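Local structure of ComZ (Thermus thermophilus, 6QVI) at residues R197-Y202 and F425-N430; V465-V470 and V495-P500; V387-Q392 and L419-T424; Q137-G142 and A154-G159. The protein is a competence-associated pilin that probably serves as a DNA receptor at the pilus tip, helping the bacterium take up DNA from outside the cell. All coordinates share one frame; numbering follows the deposited sequence.

Interaction 1. Residues R197-Y202 and F425-N430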
loop_
_atom_site.group_PDB
_atom_site.type_symbol
_atom_site.label_atom_id
_atom_site.label_comp_id
_atom_site.label_asym_id
_atom_site.label_seq_id
_atom_site.Cartn_x
_atom_site.Cartn_y
_atom_site.Cartn_z
ATOM N N ARG A 197 16.351 10.935 9.943
ATOM C CA ARG A 197 16.236 9.707 9.134
ATOM C C ARG A 197 15.217 9.818 7.981
ATOM O O ARG A 197 15.139 8.900 7.152
ATOM C CB ARG A 197 15.865 8.532 10.025
ATOM C CG ARG A 197 16.664 8.485 11.332
ATOM C CD ARG A 197 18.141 8.682 11.059
ATOM N NE ARG A 197 18.930 7.473 11.100
ATOM C CZ ARG A 197 19.593 7.080 12.176
ATOM N NH1 ARG A 197 19.541 7.781 13.301
ATOM N NH2 ARG A 197 20.291 5.973 12.142
ATOM N N VAL A 198 14.354 10.854 7.965
ATOM C CA VAL A 198 13.267 10.982 6.990
ATOM C C VAL A 198 13.474 12.207 6.105
ATOM O O VAL A 198 14.034 13.228 6.528
ATOM C CB VAL A 198 11.898 11.011 7.699
ATOM C CG1 VAL A 198 11.822 9.915 8.719
ATOM C CG2 VAL A 198 11.644 12.343 8.367
ATOM N N GLU A 199 13.013 12.074 4.862
ATOM C CA GLU A 199 13.024 13.147 3.871
ATOM C C GLU A 199 12.195 14.348 4.330
ATOM O O GLU A 199 11.150 14.172 4.964
ATOM C CB GLU A 199 12.469 12.639 2.536
ATOM C CG GLU A 199 13.337 11.615 1.830
ATOM C CD GLU A 199 14.380 12.270 0.944
ATOM O OE1 GLU A 199 15.584 12.024 1.173
ATOM O OE2 GLU A 199 13.992 13.021 0.017
ATOM N N PRO A 200 12.651 15.597 4.044
ATOM C CA PRO A 200 11.875 16.802 4.412
ATOM C C PRO A 200 10.385 16.750 4.094
ATOM O O PRO A 200 9.549 16.992 4.969
ATOM C CB PRO A 200 12.562 17.906 3.604
ATOM C CG PRO A 200 13.973 17.438 3.447
ATOM C CD PRO A 200 13.952 15.928 3.432
ATOM N N SER A 201 10.031 16.454 2.842
ATOM C CA SER A 201 8.625 16.417 2.450
ATOM C C SER A 201 7.829 15.378 3.219
ATOM O O SER A 201 6.596 15.350 3.103
ATOM C CB SER A 201 8.496 16.128 0.953
ATOM O OG SER A 201 7.230 15.559 0.653
ATOM N N TYR A 202 8.491 14.540 4.015
ATOM C CA TYR A 202 7.827 13.447 4.707
ATOM C C TYR A 202 7.851 13.602 6.220
ATOM O O TYR A 202 7.411 12.681 6.922
ATOM C CB TYR A 202 8.480 12.113 4.304
ATOM C CG TYR A 202 8.131 11.680 2.889
ATOM C CD1 TYR A 202 8.917 12.094 1.819
ATOM C CD2 TYR A 202 7.022 10.881 2.620
ATOM C CE1 TYR A 202 8.625 11.726 0.528
ATOM C CE2 TYR A 202 6.718 10.503 1.318
ATOM C CZ TYR A 202 7.531 10.933 0.278
ATOM O OH TYR A 202 7.260 10.579 -1.022
ATOM N N PHE A 425 23.822 7.129 3.828
ATOM C CA PHE A 425 23.450 6.487 2.591
ATOM C C PHE A 425 22.244 7.091 1.923
ATOM O O PHE A 425 22.354 7.636 0.841
ATOM C CB PHE A 425 23.250 4.998 2.755
ATOM C CG PHE A 425 23.218 4.284 1.455
ATOM C CD1 PHE A 425 22.079 3.665 1.024
ATOM C CD2 PHE A 425 24.315 4.289 0.641
ATOM C CE1 PHE A 425 22.043 3.028 -0.184
ATOM C CE2 PHE A 425 24.291 3.656 -0.572
ATOM C CZ PHE A 425 23.151 3.023 -0.985
ATOM N N GLY A 426 21.091 6.980 2.564
ATOM C CA GLY A 426 19.858 7.507 2.011
ATOM C C GLY A 426 18.885 7.816 3.120
ATOM O O GLY A 426 19.128 7.475 4.256
ATOM N N LEU A 427 17.770 8.446 2.797
ATOM C CA LEU A 427 16.799 8.807 3.822
ATOM C C LEU A 427 15.432 8.218 3.498
ATOM O O LEU A 427 15.061 8.057 2.329
ATOM C CB LEU A 427 16.720 10.337 3.970
ATOM C CG LEU A 427 17.884 10.975 4.742
ATOM C CD1 LEU A 427 18.326 12.387 4.177
ATOM C CD2 LEU A 427 17.519 11.024 6.196
ATOM N N PHE A 428 14.694 7.902 4.557
ATOM C CA PHE A 428 13.363 7.335 4.426
ATOM C C PHE A 428 12.407 8.360 3.821
ATOM O O PHE A 428 12.423 9.533 4.208
ATOM C CB PHE A 428 12.844 6.924 5.796
ATOM C CG PHE A 428 12.037 5.667 5.789
ATOM C CD1 PHE A 428 12.618 4.461 5.444
ATOM C CD2 PHE A 428 10.686 5.693 6.098
ATOM C CE1 PHE A 428 11.878 3.290 5.435
ATOM C CE2 PHE A 428 9.936 4.528 6.082
ATOM C CZ PHE A 428 10.541 3.318 5.750
ATOM N N PRO A 429 11.525 7.941 2.908
ATOM C CA PRO A 429 11.417 6.547 2.493
ATOM C C PRO A 429 12.092 6.283 1.157
ATOM O O PRO A 429 11.650 5.396 0.429
ATOM C CB PRO A 429 9.910 6.340 2.375
ATOM C CG PRO A 429 9.380 7.718 1.988
ATOM C CD PRO A 429 10.463 8.752 2.294
ATOM N N ASN A 430 13.107 7.059 0.865
ATOM C CA ASN A 430 13.832 6.779 -0.317
ATOM C C ASN A 430 14.917 5.796 0.085
ATOM O O ASN A 430 15.808 5.608 -0.697
ATOM C CB ASN A 430 14.482 8.035 -0.839
ATOM C CG ASN A 430 13.494 8.973 -1.475
ATOM O OD1 ASN A 430 12.300 8.744 -1.425
ATOM N ND2 ASN A 430 13.990 10.036 -2.079
#
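A cis peptide bond between Phe-428 and Pro-429 presents the proline ring squarely to Tyr-202. Pro-429 CD lies 3.7 Å from the centroid of the Tyr-202 ring and only 12° off its normal, a CH-pi contact over the face. The tyrosine torsion accounts for this: CG stands anti to the carbonyl carbon (chi1 -73°), which brings the ring over the proline. Were this tyrosine an alanine, the proline would probably lose its aromatic cover from this segment.

The backbones join in a single beta bridge between Val-198 and Phe-428. Phe-428 N donates to Arg-197 O at 2.8 Å, and Glu-199 N donates to Phe-428 O at 2.7 Å, so both polar backbone atoms of Phe-428 are used. The carboxylate of Glu-199 stacks on the amide of Asn-430 with planes 21° apart; OE2 to ND2 is 3.6 Å, a packing contact. Glu-199 OE1 lies 3.5 Å from Leu-427 CB.

Arg-197 reaches away from this pairing to a salt bridge with Asp-388. Residues 197-202 lie in the connection between strands 180-187 and 204-205 and end in a 3-10 turn; 425-430 is the loop between strands 419-421 and 432-437. The Phe-428 side chain packs on Met-449 of strand 447-449, Tyr-389 of strand 387-392, and Ile-497 and Ile-499, while Pro-429 rests on Pro-500.

Interaction 2. Residues V465-V470 and V495-P500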
loop_
_atom_site.group_PDB
_atom_site.type_symbol
_atom_site.label_atom_id
_atom_site.label_comp_id
_atom_site.label_asym_id
_atom_site.label_seq_id
_atom_site.Cartn_x
_atom_site.Cartn_y
_atom_site.Cartn_z
ATOM N N VAL A 465 7.777 2.644 18.933
ATOM C CA VAL A 465 7.039 3.074 17.760
ATOM C C VAL A 465 7.689 2.475 16.520
ATOM O O VAL A 465 8.918 2.392 16.418
ATOM C CB VAL A 465 6.915 4.623 17.714
ATOM C CG1 VAL A 465 8.254 5.287 17.674
ATOM C CG2 VAL A 465 6.072 5.081 16.532
ATOM N N LEU A 466 6.856 2.016 15.595
ATOM C CA LEU A 466 7.311 1.466 14.328
ATOM C C LEU A 466 6.835 2.378 13.219
ATOM O O LEU A 466 5.642 2.704 13.146
ATOM C CB LEU A 466 6.788 0.054 14.109
ATOM C CG LEU A 466 7.035 -0.497 12.722
ATOM C CD1 LEU A 466 8.536 -0.551 12.422
ATOM C CD2 LEU A 466 6.463 -1.840 12.740
ATOM N N PHE A 467 7.773 2.835 12.406
ATOM C CA PHE A 467 7.464 3.660 11.256
ATOM C C PHE A 467 7.581 2.826 10.001
ATOM O O PHE A 467 8.571 2.110 9.819
ATOM C CB PHE A 467 8.392 4.867 11.180
ATOM C CG PHE A 467 8.539 5.601 12.479
ATOM C CD1 PHE A 467 7.894 6.810 12.685
ATOM C CD2 PHE A 467 9.361 5.114 13.480
ATOM C CE1 PHE A 467 8.043 7.507 13.879
ATOM C CE2 PHE A 467 9.518 5.814 14.678
ATOM C CZ PHE A 467 8.859 7.012 14.870
ATOM N N GLY A 468 6.600 2.952 9.124
ATOM C CA GLY A 468 6.524 2.066 7.988
ATOM C C GLY A 468 5.108 1.535 7.920
ATOM O O GLY A 468 4.205 2.290 7.557
ATOM N N SER A 469 4.912 0.243 8.201
ATOM C CA SER A 469 3.596 -0.391 8.165
ATOM C C SER A 469 3.754 -1.814 8.672
ATOM O O SER A 469 4.819 -2.417 8.504
ATOM C CB SER A 469 3.010 -0.403 6.738
ATOM O OG SER A 469 4.021 -0.765 5.804
ATOM N N VAL A 470 2.696 -2.383 9.243
ATOM C CA VAL A 470 2.766 -3.801 9.554
ATOM C C VAL A 470 1.599 -4.452 8.865
ATOM O O VAL A 470 0.484 -3.923 8.893
ATOM C CB VAL A 470 2.803 -4.104 11.078
ATOM C CG1 VAL A 470 3.766 -3.158 11.751
ATOM C CG2 VAL A 470 1.390 -4.203 11.766
ATOM N N VAL A 495 3.326 4.267 12.997
ATOM C CA VAL A 495 3.231 5.485 12.224
ATOM C C VAL A 495 3.349 5.111 10.763
ATOM O O VAL A 495 4.405 4.655 10.308
ATOM C CB VAL A 495 4.304 6.489 12.638
ATOM C CG1 VAL A 495 4.245 7.739 11.771
ATOM C CG2 VAL A 495 4.093 6.838 14.113
ATOM N N TYR A 496 2.255 5.268 10.031
ATOM C CA TYR A 496 2.279 4.873 8.641
ATOM C C TYR A 496 3.052 5.906 7.844
ATOM O O TYR A 496 2.701 7.088 7.834
ATOM C CB TYR A 496 0.870 4.688 8.107
ATOM C CG TYR A 496 0.861 4.499 6.611
ATOM C CD1 TYR A 496 -0.120 5.068 5.835
ATOM C CD2 TYR A 496 1.785 3.667 5.986
ATOM C CE1 TYR A 496 -0.145 4.877 4.485
ATOM C CE2 TYR A 496 1.770 3.479 4.610
ATOM C CZ TYR A 496 0.800 4.084 3.871
ATOM O OH TYR A 496 0.773 3.906 2.505
ATOM N N ILE A 497 4.087 5.455 7.150
ATOM C CA ILE A 497 4.857 6.304 6.262
ATOM C C ILE A 497 4.800 5.683 4.874
ATOM O O ILE A 497 5.388 4.623 4.631
ATOM C CB ILE A 497 6.305 6.454 6.729
ATOM C CG1 ILE A 497 6.358 7.115 8.091
ATOM C CG2 ILE A 497 7.115 7.261 5.734
ATOM C CD1 ILE A 497 7.780 7.422 8.552
ATOM N N ARG A 498 4.137 6.370 3.955
ATOM C CA ARG A 498 4.015 5.879 2.596
ATOM C C ARG A 498 5.398 5.729 1.987
ATOM O O ARG A 498 6.269 6.570 2.186
ATOM C CB ARG A 498 3.173 6.855 1.779
ATOM C CG ARG A 498 3.404 6.848 0.276
ATOM C CD ARG A 498 2.635 8.003 -0.408
ATOM N NE ARG A 498 1.238 7.679 -0.684
ATOM C CZ ARG A 498 0.277 8.582 -0.878
ATOM N NH1 ARG A 498 0.553 9.879 -0.829
ATOM N NH2 ARG A 498 -0.967 8.186 -1.137
ATOM N N ILE A 499 5.618 4.623 1.294
ATOM C CA ILE A 499 6.843 4.403 0.531
ATOM C C ILE A 499 6.482 4.443 -0.940
ATOM O O ILE A 499 5.622 3.662 -1.384
ATOM C CB ILE A 499 7.557 3.099 0.924
ATOM C CG1 ILE A 499 7.599 2.948 2.443
ATOM C CG2 ILE A 499 8.963 3.073 0.377
ATOM C CD1 ILE A 499 8.378 1.705 2.915
ATOM N N PRO A 500 7.064 5.355 -1.733
ATOM C CA PRO A 500 6.721 5.475 -3.154
ATOM C C PRO A 500 6.952 4.173 -3.916
ATOM O O PRO A 500 7.870 3.415 -3.601
ATOM C CB PRO A 500 7.648 6.595 -3.652
ATOM C CG PRO A 500 8.718 6.740 -2.599
ATOM C CD PRO A 500 8.068 6.350 -1.306
#
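Phe-467 lies alongside Val-495, the two side chains pointing the same way, with ring atom CD1 of Phe-467 3.6 Å from Val-495 CB. With CG anti to the carbonyl carbon (chi1 -48°), the phenylalanine ring runs beside the valine. From two residues beyond Val-495, Ile-497 CD1 comes within 3.7 Å of Phe-467 CB; from two residues before Phe-467, Val-465 CG2 meets Val-495 CG2 at 3.6 Å, and the same Val-465 methyl also covers one face of the Phe-467 ring near its rim. Tyr-191 packs edge-to-face with that ring, and Tyr-186 of strand 180-187 touches both Val-495 and Ile-497.

Phe-467 pairs with Val-495 and Gly-468 with Tyr-496 in parallel register, the arrangement by which neighbouring turns of a beta-solenoid stack. Val-495 N donates to Leu-466 O at 2.8 Å, and Gly-468 N to Val-495 O at 3.0 Å. At Gly-468 the chain turns a corner between two faces, and its backbone angles (phi 131°, psi -111°) would press a beta carbon against the preceding carbonyl. At the corner itself, Gly-468 O accepts Ile-497 N at 3.2 Å on an in-plane lone pair, while the edge of the Tyr-496 ring approaches the same oxygen through CD2.

Interaction 3. Residues V387-Q392 and L419-T424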
loop_
_atom_site.group_PDB
_atom_site.type_symbol
_atom_site.label_atom_id
_atom_site.label_comp_id
_atom_site.label_asym_id
_atom_site.label_seq_id
_atom_site.Cartn_x
_atom_site.Cartn_y
_atom_site.Cartn_z
ATOM N N VAL A 387 21.174 -0.645 15.244
ATOM C CA VAL A 387 21.875 -0.829 14.012
ATOM C C VAL A 387 21.316 0.030 12.914
ATOM O O VAL A 387 20.140 0.183 12.788
ATOM C CB VAL A 387 21.746 -2.309 13.650
ATOM C CG1 VAL A 387 20.343 -2.770 13.918
ATOM C CG2 VAL A 387 22.145 -2.610 12.230
ATOM N N ASP A 388 22.200 0.615 12.139
ATOM C CA ASP A 388 21.864 1.456 11.033
ATOM C C ASP A 388 21.856 0.575 9.830
ATOM O O ASP A 388 22.664 -0.331 9.738
ATOM C CB ASP A 388 22.959 2.476 10.826
ATOM C CG ASP A 388 22.582 3.829 11.301
ATOM O OD1 ASP A 388 21.835 3.925 12.287
ATOM O OD2 ASP A 388 23.055 4.796 10.695
ATOM N N TYR A 389 20.976 0.824 8.882
ATOM C CA TYR A 389 20.993 -0.034 7.733
ATOM C C TYR A 389 21.220 0.718 6.484
ATOM O O TYR A 389 21.078 1.905 6.457
ATOM C CB TYR A 389 19.751 -0.899 7.657
ATOM C CG TYR A 389 18.475 -0.212 7.286
ATOM C CD1 TYR A 389 18.300 0.341 6.050
ATOM C CD2 TYR A 389 17.429 -0.164 8.171
ATOM C CE1 TYR A 389 17.117 0.947 5.715
ATOM C CE2 TYR A 389 16.249 0.440 7.846
ATOM C CZ TYR A 389 16.103 0.989 6.617
ATOM O OH TYR A 389 14.923 1.580 6.303
ATOM N N ARG A 390 21.645 -0.001 5.467
ATOM C CA ARG A 390 21.884 0.542 4.162
ATOM C C ARG A 390 21.443 -0.564 3.257
ATOM O O ARG A 390 21.842 -1.690 3.451
ATOM C CB ARG A 390 23.362 0.782 3.941
ATOM C CG ARG A 390 23.987 1.826 4.837
ATOM C CD ARG A 390 25.501 1.719 4.809
ATOM N NE ARG A 390 26.119 2.616 3.847
ATOM C CZ ARG A 390 27.146 3.396 4.134
ATOM N NH1 ARG A 390 27.659 3.372 5.345
ATOM N NH2 ARG A 390 27.659 4.193 3.214
ATOM N N ALA A 391 20.631 -0.269 2.259
ATOM C CA ALA A 391 20.162 -1.322 1.393
ATOM C C ALA A 391 20.012 -0.897 -0.027
ATOM O O ALA A 391 19.575 0.191 -0.294
ATOM C CB ALA A 391 18.834 -1.812 1.893
ATOM N N GLN A 392 20.347 -1.779 -0.949
ATOM C CA GLN A 392 20.191 -1.452 -2.337
ATOM C C GLN A 392 20.056 -2.678 -3.159
ATOM O O GLN A 392 20.379 -3.746 -2.727
ATOM C CB GLN A 392 21.366 -0.642 -2.834
ATOM C CG GLN A 392 22.725 -1.156 -2.436
ATOM C CD GLN A 392 23.810 -0.551 -3.289
ATOM O OE1 GLN A 392 23.667 -0.434 -4.499
ATOM N NE2 GLN A 392 24.899 -0.162 -2.663
ATOM N N LEU A 419 16.465 0.304 14.849
ATOM C CA LEU A 419 16.699 -0.184 13.491
ATOM C C LEU A 419 16.325 0.955 12.549
ATOM O O LEU A 419 15.157 1.104 12.178
ATOM C CB LEU A 419 15.875 -1.425 13.207
ATOM C CG LEU A 419 15.979 -1.926 11.773
ATOM C CD1 LEU A 419 17.454 -2.039 11.371
ATOM C CD2 LEU A 419 15.235 -3.232 11.567
ATOM N N LEU A 420 17.309 1.756 12.162
ATOM C CA LEU A 420 17.059 2.905 11.307
ATOM C C LEU A 420 17.887 2.839 10.038
ATOM O O LEU A 420 18.920 2.162 9.987
ATOM C CB LEU A 420 17.345 4.227 12.039
ATOM C CG LEU A 420 16.463 4.648 13.224
ATOM C CD1 LEU A 420 15.003 4.317 12.947
ATOM C CD2 LEU A 420 16.900 4.011 14.523
ATOM N N PRO A 421 17.514 3.604 9.041
ATOM C CA PRO A 421 18.365 3.622 7.864
ATOM C C PRO A 421 19.507 4.550 8.150
ATOM O O PRO A 421 19.369 5.467 8.926
ATOM C CB PRO A 421 17.483 4.247 6.805
ATOM C CG PRO A 421 16.494 5.031 7.558
ATOM C CD PRO A 421 16.243 4.287 8.821
ATOM N N ASP A 422 20.647 4.321 7.529
ATOM C CA ASP A 422 21.770 5.199 7.771
ATOM C C ASP A 422 21.605 6.462 6.977
ATOM O O ASP A 422 21.552 6.440 5.756
ATOM C CB ASP A 422 23.096 4.567 7.388
ATOM C CG ASP A 422 24.095 5.594 6.939
ATOM O OD1 ASP A 422 24.227 6.634 7.608
ATOM O OD2 ASP A 422 24.727 5.381 5.902
ATOM N N ALA A 423 21.623 7.577 7.686
ATOM C CA ALA A 423 21.468 8.892 7.099
ATOM C C ALA A 423 22.378 9.147 5.918
ATOM O O ALA A 423 21.952 9.653 4.889
ATOM C CB ALA A 423 21.715 9.941 8.160
ATOM N N THR A 424 23.642 8.807 6.096
ATOM C CA THR A 424 24.646 8.993 5.089
ATOM C C THR A 424 24.231 8.383 3.788
ATOM O O THR A 424 24.260 9.031 2.755
ATOM C CB THR A 424 25.958 8.321 5.486
ATOM O OG1 THR A 424 26.067 8.242 6.914
ATOM C CG2 THR A 424 27.107 9.105 4.944
#
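Tyr-389 is bonded to the second segment through both of its backbone polar atoms: its N donates to Leu-420 O at 2.7 Å, and its O accepts Asp-422 N, also at 2.7 Å. A third, longer bond runs from Leu-420 N to Val-387 O at 3.3 Å.

Asp-422 has both carboxylate oxygens engaged. Its OD2 sits over the face of the Arg-390 guanidinium, 3.6 Å from NH1 and well out of plane, so this salt bridge is one of charge alone; Phe-425 N also bonds to OD2. Its OD1 closes an Asx turn, taking Thr-424 OG1 on the syn lone pair and Thr-424 N from 53° above the carboxylate plane. Asp-388 OD2 approaches Asp-422 OD1 to 3.8 Å, a like-charge proximity probably eased by Arg-390 and by the salt bridge of Asp-388 to Arg-197.

Packing is centred on the Tyr-389 ring. CG sits between the backbone N and the carbonyl carbon (chi1 72°), which lays the ring over Pro-421. Pro-421 CA lies 3.5 Å from the ring centroid, a CH-pi contact over the face, and Leu-419 CD1 meets the edge at CD2, 3.7 Å away. A leucine in place of this tyrosine would probably lose the flat proline contact and leave Met-449 O without the hydroxyl that bonds it.

Three parallel bridges join the strands, whose directions differ by 42°; 419-421 is the outermost strand of this mixed sheet within the chain, consistent with the stacked parallel strands of a beta-solenoid.

Interaction 4. Residues Q137-G142 and A154-G159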
loop_
_atom_site.group_PDB
_atom_site.type_symbol
_atom_site.label_atom_id
_atom_site.label_comp_id
_atom_site.label_asym_id
_atom_site.label_seq_id
_atom_site.Cartn_x
_atom_site.Cartn_y
_atom_site.Cartn_z
ATOM N N GLN A 137 -2.339 1.778 4.727
ATOM C CA GLN A 137 -2.750 1.695 6.118
ATOM C C GLN A 137 -1.523 1.409 6.983
ATOM O O GLN A 137 -0.540 0.814 6.527
ATOM C CB GLN A 137 -3.848 0.621 6.284
ATOM C CG GLN A 137 -3.347 -0.776 5.898
ATOM C CD GLN A 137 -3.389 -1.059 4.408
ATOM O OE1 GLN A 137 -4.414 -0.886 3.767
ATOM N NE2 GLN A 137 -2.252 -1.433 3.841
ATOM N N ALA A 138 -1.595 1.805 8.253
ATOM C CA ALA A 138 -0.484 1.483 9.133
ATOM C C ALA A 138 -0.506 0.028 9.513
ATOM O O ALA A 138 0.560 -0.573 9.710
ATOM C CB ALA A 138 -0.511 2.327 10.411
ATOM N N ILE A 139 -1.676 -0.540 9.630
ATOM C CA ILE A 139 -1.777 -1.902 10.029
ATOM C C ILE A 139 -2.782 -2.637 9.244
ATOM O O ILE A 139 -3.910 -2.291 9.257
ATOM C CB ILE A 139 -2.310 -1.978 11.444
ATOM C CG1 ILE A 139 -1.267 -1.540 12.430
ATOM C CG2 ILE A 139 -2.719 -3.378 11.797
ATOM C CD1 ILE A 139 -1.784 -1.599 13.831
ATOM N N PHE A 140 -2.367 -3.690 8.586
ATOM C CA PHE A 140 -3.279 -4.493 7.851
ATOM C C PHE A 140 -3.365 -5.754 8.635
ATOM O O PHE A 140 -2.393 -6.394 8.808
ATOM C CB PHE A 140 -2.703 -4.771 6.503
ATOM C CG PHE A 140 -3.606 -5.530 5.629
ATOM C CD1 PHE A 140 -4.230 -4.930 4.602
ATOM C CD2 PHE A 140 -3.826 -6.837 5.852
ATOM C CE1 PHE A 140 -5.063 -5.621 3.788
ATOM C CE2 PHE A 140 -4.652 -7.546 5.048
ATOM C CZ PHE A 140 -5.277 -6.935 4.010
ATOM N N ALA A 141 -4.530 -6.111 9.126
ATOM C CA ALA A 141 -4.658 -7.298 9.929
ATOM C C ALA A 141 -5.313 -8.423 9.221
ATOM O O ALA A 141 -6.167 -8.220 8.424
ATOM C CB ALA A 141 -5.409 -7.001 11.182
ATOM N N GLY A 142 -4.950 -9.632 9.575
ATOM C CA GLY A 142 -5.475 -10.778 8.903
ATOM C C GLY A 142 -6.646 -11.511 9.439
ATOM O O GLY A 142 -7.720 -11.019 9.460
ATOM N N ALA A 154 -2.949 0.899 21.550
ATOM C CA ALA A 154 -2.325 1.290 20.309
ATOM C C ALA A 154 -2.722 2.713 19.982
ATOM O O ALA A 154 -3.858 3.129 20.250
ATOM C CB ALA A 154 -2.761 0.370 19.175
ATOM N N THR A 155 -1.833 3.401 19.314
ATOM C CA THR A 155 -2.107 4.699 18.784
ATOM C C THR A 155 -1.557 4.486 17.398
ATOM O O THR A 155 -0.384 4.319 17.234
ATOM C CB THR A 155 -1.446 5.843 19.542
ATOM O OG1 THR A 155 -0.574 6.562 18.680
ATOM C CG2 THR A 155 -0.695 5.344 20.676
ATOM N N ILE A 156 -2.421 4.531 16.405
ATOM C CA ILE A 156 -2.090 4.186 15.024
ATOM C C ILE A 156 -2.251 5.445 14.192
ATOM O O ILE A 156 -3.377 5.937 14.006
ATOM C CB ILE A 156 -2.980 3.063 14.455
ATOM C CG1 ILE A 156 -2.883 1.760 15.239
ATOM C CG2 ILE A 156 -2.723 2.841 12.968
ATOM C CD1 ILE A 156 -4.152 1.476 16.033
ATOM N N ARG A 157 -1.148 5.960 13.654
ATOM C CA ARG A 157 -1.252 7.130 12.788
ATOM C C ARG A 157 -1.269 6.592 11.358
ATOM O O ARG A 157 -0.230 6.354 10.731
ATOM C CB ARG A 157 -0.121 8.102 13.095
ATOM C CG ARG A 157 0.108 8.097 14.577
ATOM C CD ARG A 157 0.810 9.295 15.111
ATOM N NE ARG A 157 -0.130 10.391 15.119
ATOM C CZ ARG A 157 -0.175 11.300 16.077
ATOM N NH1 ARG A 157 0.676 11.220 17.091
ATOM N NH2 ARG A 157 -1.070 12.279 16.025
ATOM N N GLY A 158 -2.484 6.380 10.853
ATOM C CA GLY A 158 -2.696 5.774 9.556
ATOM C C GLY A 158 -3.893 4.840 9.562
ATOM O O GLY A 158 -4.570 4.687 10.587
ATOM N N GLY A 159 -4.194 4.196 8.436
ATOM C CA GLY A 159 -5.367 3.357 8.393
ATOM C C GLY A 159 -5.128 2.036 9.066
ATOM O O GLY A 159 -3.985 1.659 9.338
#
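Ile-139 and Ile-156 cross at about a right angle, with CD1 of Ile-139 3.8 Å from CG1 of Ile-156. They face each other across a bend of the beta-solenoid, where the chain leaves strand 153-157 and comes round to lie beside strand 139-141. Ile-156 divides its contacts between its branches: CG1, anti to the carbonyl carbon, goes to Ile-139, whereas CG2, anti to the backbone N, lies 3.4 Å from Ala-138 CB. Ala-138 is backed by Val-494 and Tyr-496 of strand 491-496, and Ile-139 touches Val-470 of strand 469-472.

Gly-158 and Gly-159 lie at the bend. Gly-158 has phi 142° and psi -179°, angles at which a beta carbon would collide with the preceding carbonyl; built there, it would also point at Ala-138. On Gly-159 a beta carbon would come tight against Gln-137 CB. Gln-137 passes close by, its CB 3.2 Å from Gly-159 O, but its chain bends at chi2 and takes the amide elsewhere. Arg-157 likewise points away from this contact, and its NE bonds to Arg-185 O.

The backbone link converges on one acceptor. Gly-159 O receives Ile-139 N at 3.2 Å with an N-H...O angle of 162°, the donor tilted slightly from the carbonyl plane, and takes a second, weak bond from Ala-138 N at 2.6 Å.

Interactions 2, 3 and 4 are buried, whereas interaction 1, between two connecting segments, is only partly so. Interactions 2 and 4, centres about 9 Å apart, are joined by two pairs of neighbouring strands, 469-472 beside 139-141 and 491-496 beside 153-157. Both are largely apolar and turn at glycines. Interaction 3 lies nested in the chain loop closed by interaction 1, and Arg-197 ties the two by charge; here aspartates and arginines join the packing. Interaction 1 also meets interaction 2 through packing of Phe-428 and Pro-429 on residues 498-500, so it touches both interaction 2 and interaction 3, which do not touch each other. Interactions 3 and 4 do not touch, their nearest atoms being about 15 Å apart.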